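Local atomic coordinates of protein, Family 18 Chitinase (Crocus vernus, PDB entry 3SIM), a protein that probably binds chitin and hydrolyses its glycosidic bonds, as a plant glycoside hydrolase of family 18. Residues A[181-186]-A[208-213]. Residues are numbered along the deposited sequence; the frame is centred on the assembly and turned at random.
Sequences NHINYQ and SKYKGG
Ile-183 and Tyr-185, on one side of strand 182-184 and its continuation, meet Lys-209, the last residue of helix 196-209, and Tyr-210 just beyond it in a buried, mainly apolar contact between the barrel wall and the helix outside it. Two apolar touches carry it. CD1 of Ile-183 comes within 3.6 Å of CB of Tyr-210, close to where that ring begins; with CG1 set beside its own backbone N (chi1 -50°) and the chain then extended, the isoleucine reaches outward to the helix end. Farther along, the Tyr-185 and Tyr-210 side chains cross at about a right angle, meeting CE2 to CE2 at 3.9 Å.

The polar ends converge on Asp-166, at the start of helix 166-175. Its OD2 is hydrogen-bonded to OH of Tyr-185 and forms a salt bridge with NZ of Lys-209, while OD1 is hydrogen-bonded to OH of Tyr-210. Lys-209, its chain bent at chi3, brings NZ to 3.0 Å from OH of Tyr-185. A leucine in place of Tyr-185 would probably leave Asp-166 with one hydroxyl fewer and the Tyr-210 ring with a gap beside CE2.

Past the helix, Tyr-210 to Gly-213 form a type II turn, closed by Gly-213 N to Tyr-210 O at 2.8 Å. CA of Gly-213 lies 4.2 Å from CD1 of Ile-183; a beta carbon there would collide with that methyl. The chain then enters strand 215-220, parallel to 182-184, and the contact illustrates how a helix end is seated against the preceding strand in one of the beta-alpha-beta crossovers that build the TIM barrel of family 18 chitinases.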
ATOM      1  N   ASN A 181      -0.361  -3.102  11.470  1.00 11.39           N
ATOM      2  CA  ASN A 181      -1.741  -2.727  11.623  1.00 11.00           C
ATOM      3  C   ASN A 181      -2.854  -3.364  10.770  1.00 10.58           C
ATOM      4  O   ASN A 181      -3.848  -3.651  11.300  1.00  9.59           O
ATOM      5  CB  ASN A 181      -1.893  -1.244  11.668  1.00 10.86           C
ATOM      6  CG  ASN A 181      -1.135  -0.643  12.803  1.00 13.08           C
ATOM      7  OD1 ASN A 181      -1.523  -0.705  13.892  1.00 15.29           O
ATOM      8  ND2 ASN A 181      -0.036  -0.155  12.524  1.00  7.95           N
ATOM      9  N   HIS A 182      -2.632  -3.499   9.478  1.00  8.10           N
ATOM     10  CA  HIS A 182      -3.541  -4.117   8.522  1.00 10.15           C
ATOM     11  C   HIS A 182      -2.832  -4.562   7.235  1.00 10.74           C
ATOM     12  O   HIS A 182      -1.710  -4.233   7.011  1.00 10.46           O
ATOM     13  CB  HIS A 182      -4.745  -3.240   8.166  1.00  8.60           C
ATOM     14  CG  HIS A 182      -4.384  -1.843   7.812  1.00 10.41           C
ATOM     15  ND1 HIS A 182      -4.168  -1.445   6.529  1.00 10.25           N
ATOM     16  CD2 HIS A 182      -4.172  -0.760   8.578  1.00  7.10           C
ATOM     17  CE1 HIS A 182      -3.857  -0.175   6.512  1.00 11.91           C
ATOM     18  NE2 HIS A 182      -3.849   0.261   7.747  1.00 14.62           N
ATOM     19  N   ILE A 183      -3.544  -5.292   6.421  1.00  9.57           N
ATOM     20  CA  ILE A 183      -3.025  -5.979   5.285  1.00  9.59           C
ATOM     21  C   ILE A 183      -3.854  -5.665   4.046  1.00  9.34           C
ATOM     22  O   ILE A 183      -4.960  -6.066   3.918  1.00  8.94           O
ATOM     23  CB  ILE A 183      -2.931  -7.482   5.547  1.00  9.64           C
ATOM     24  CG1 ILE A 183      -2.225  -7.749   6.852  1.00 10.28           C
ATOM     25  CG2 ILE A 183      -2.239  -8.213   4.397  1.00 11.53           C
ATOM     26  CD1 ILE A 183      -2.291  -9.084   7.243  1.00 15.89           C
ATOM     27  N   ASN A 184      -3.256  -4.903   3.171  1.00  8.39           N
ATOM     28  CA  ASN A 184      -3.844  -4.533   1.935  1.00  7.51           C
ATOM     29  C   ASN A 184      -3.577  -5.577   0.837  1.00  6.90           C
ATOM     30  O   ASN A 184      -2.771  -5.375  -0.018  1.00  7.05           O
ATOM     31  CB  ASN A 184      -3.471  -3.115   1.523  1.00  7.59           C
ATOM     32  CG  ASN A 184      -3.678  -2.071   2.631  1.00 11.42           C
ATOM     33  OD1 ASN A 184      -4.617  -2.085   3.398  1.00 10.35           O
ATOM     34  ND2 ASN A 184      -2.801  -1.141   2.632  1.00 10.75           N
ATOM     35  N   TYR A 185      -4.310  -6.688   0.916  1.00  6.49           N
ATOM     36  CA  TYR A 185      -4.084  -7.830   0.050  1.00  6.96           C
ATOM     37  C   TYR A 185      -4.494  -7.441  -1.348  1.00  7.45           C
ATOM     38  O   TYR A 185      -5.431  -6.794  -1.528  1.00  8.00           O
ATOM     39  CB  TYR A 185      -4.810  -9.104   0.504  1.00  6.99           C
ATOM     40  CG  TYR A 185      -4.179 -10.388   0.124  1.00  8.36           C
ATOM     41  CD1 TYR A 185      -4.620 -11.122  -0.963  1.00  7.86           C
ATOM     42  CD2 TYR A 185      -3.141 -10.909   0.854  1.00  9.97           C
ATOM     43  CE1 TYR A 185      -4.068 -12.339  -1.300  1.00  4.75           C
ATOM     44  CE2 TYR A 185      -2.560 -12.073   0.531  1.00  9.56           C
ATOM     45  CZ  TYR A 185      -3.003 -12.800  -0.565  1.00 10.74           C
ATOM     46  OH  TYR A 185      -2.393 -13.943  -0.910  1.00 10.65           O
ATOM     47  N   GLN A 186      -3.653  -7.790  -2.288  1.00  8.38           N
ATOM     48  CA  GLN A 186      -3.755  -7.416  -3.680  1.00  8.83           C
ATOM     49  C   GLN A 186      -4.607  -8.480  -4.475  1.00  9.64           C
ATOM     50  O   GLN A 186      -4.107  -9.328  -5.170  1.00 10.24           O
ATOM     51  CB  GLN A 186      -2.360  -7.091  -4.270  1.00  8.88           C
ATOM     52  CG  GLN A 186      -1.558  -5.928  -3.676  1.00  8.65           C
ATOM     53  CD  GLN A 186      -0.401  -5.470  -4.582  1.00 13.74           C
ATOM     54  OE1 GLN A 186       0.722  -5.370  -4.163  1.00 12.10           O
ATOM     55  NE2 GLN A 186      -0.715  -5.213  -5.810  1.00  5.77           N
ATOM     56  N   SER A 208      -7.190 -16.662   6.979  1.00 11.51           N
ATOM     57  CA  SER A 208      -6.557 -17.766   7.519  0.50 11.83           C
ATOM     58  C   SER A 208      -5.018 -17.721   7.410  1.00 11.68           C
ATOM     59  O   SER A 208      -4.488 -18.020   8.432  1.00 12.50           O
ATOM     60  CB  SER A 208      -7.034 -19.058   6.846  0.50 12.26           C
ATOM     61  OG  SER A 208      -8.413 -19.164   7.002  0.50 12.42           O
ATOM     62  N   LYS A 209      -4.409 -17.396   6.286  1.00 11.51           N
ATOM     63  CA  LYS A 209      -2.982 -17.404   6.175  1.00 11.56           C
ATOM     64  C   LYS A 209      -2.433 -16.350   7.179  1.00 11.89           C
ATOM     65  O   LYS A 209      -1.558 -16.646   7.916  1.00 12.00           O
ATOM     66  CB  LYS A 209      -2.556 -17.058   4.747  1.00 12.56           C
ATOM     67  CG  LYS A 209      -2.557 -18.148   3.663  1.00 13.82           C
ATOM     68  CD  LYS A 209      -2.314 -17.607   2.259  1.00 15.72           C
ATOM     69  CE  LYS A 209      -3.550 -16.974   1.634  1.00 21.04           C
ATOM     70  NZ  LYS A 209      -3.426 -16.536   0.246  1.00 25.14           N
ATOM     71  N   TYR A 210      -3.018 -15.153   7.171  1.00 11.26           N
ATOM     72  CA  TYR A 210      -2.672 -14.037   8.065  1.00 12.72           C
ATOM     73  C   TYR A 210      -3.548 -13.957   9.358  1.00 12.88           C
ATOM     74  O   TYR A 210      -4.217 -13.015   9.645  1.00 11.50           O
ATOM     75  CB  TYR A 210      -2.522 -12.696   7.295  1.00 11.45           C
ATOM     76  CG  TYR A 210      -1.483 -12.706   6.173  1.00 12.42           C
ATOM     77  CD1 TYR A 210      -0.168 -12.286   6.378  1.00 11.23           C
ATOM     78  CD2 TYR A 210      -1.820 -13.151   4.914  1.00 11.95           C
ATOM     79  CE1 TYR A 210       0.730 -12.338   5.396  1.00 12.18           C
ATOM     80  CE2 TYR A 210      -0.911 -13.176   3.929  1.00 11.44           C
ATOM     81  CZ  TYR A 210       0.359 -12.777   4.145  1.00 12.86           C
ATOM     82  OH  TYR A 210       1.213 -12.823   3.107  1.00 12.51           O
ATOM     83  N   LYS A 211      -3.519 -15.041  10.101  1.00 15.27           N
ATOM     84  CA  LYS A 211      -4.476 -15.236  11.163  1.00 16.64           C
ATOM     85  C   LYS A 211      -4.360 -14.185  12.229  1.00 16.40           C
ATOM     86  O   LYS A 211      -3.338 -13.997  12.773  1.00 15.67           O
ATOM     87  CB  LYS A 211      -4.268 -16.606  11.777  1.00 19.13           C
ATOM     88  CG  LYS A 211      -5.409 -17.106  12.559  1.00 20.75           C
ATOM     89  CD  LYS A 211      -5.119 -18.469  13.016  1.00 24.73           C
ATOM     90  N   GLY A 212      -5.458 -13.515  12.487  1.00 15.96           N
ATOM     91  CA  GLY A 212      -5.439 -12.409  13.391  1.00 17.00           C
ATOM     92  C   GLY A 212      -4.907 -11.087  12.855  1.00 17.86           C
ATOM     93  O   GLY A 212      -4.791 -10.145  13.564  1.00 20.11           O
ATOM     94  N   GLY A 213      -4.573 -11.029  11.593  1.00 16.58           N
ATOM     95  CA  GLY A 213      -4.211  -9.799  10.929  1.00 14.17           C
ATOM     96  C   GLY A 213      -5.497  -9.296  10.294  1.00 12.98           C
ATOM     97  O   GLY A 213      -6.335 -10.090   9.962  1.00 13.86           O
TER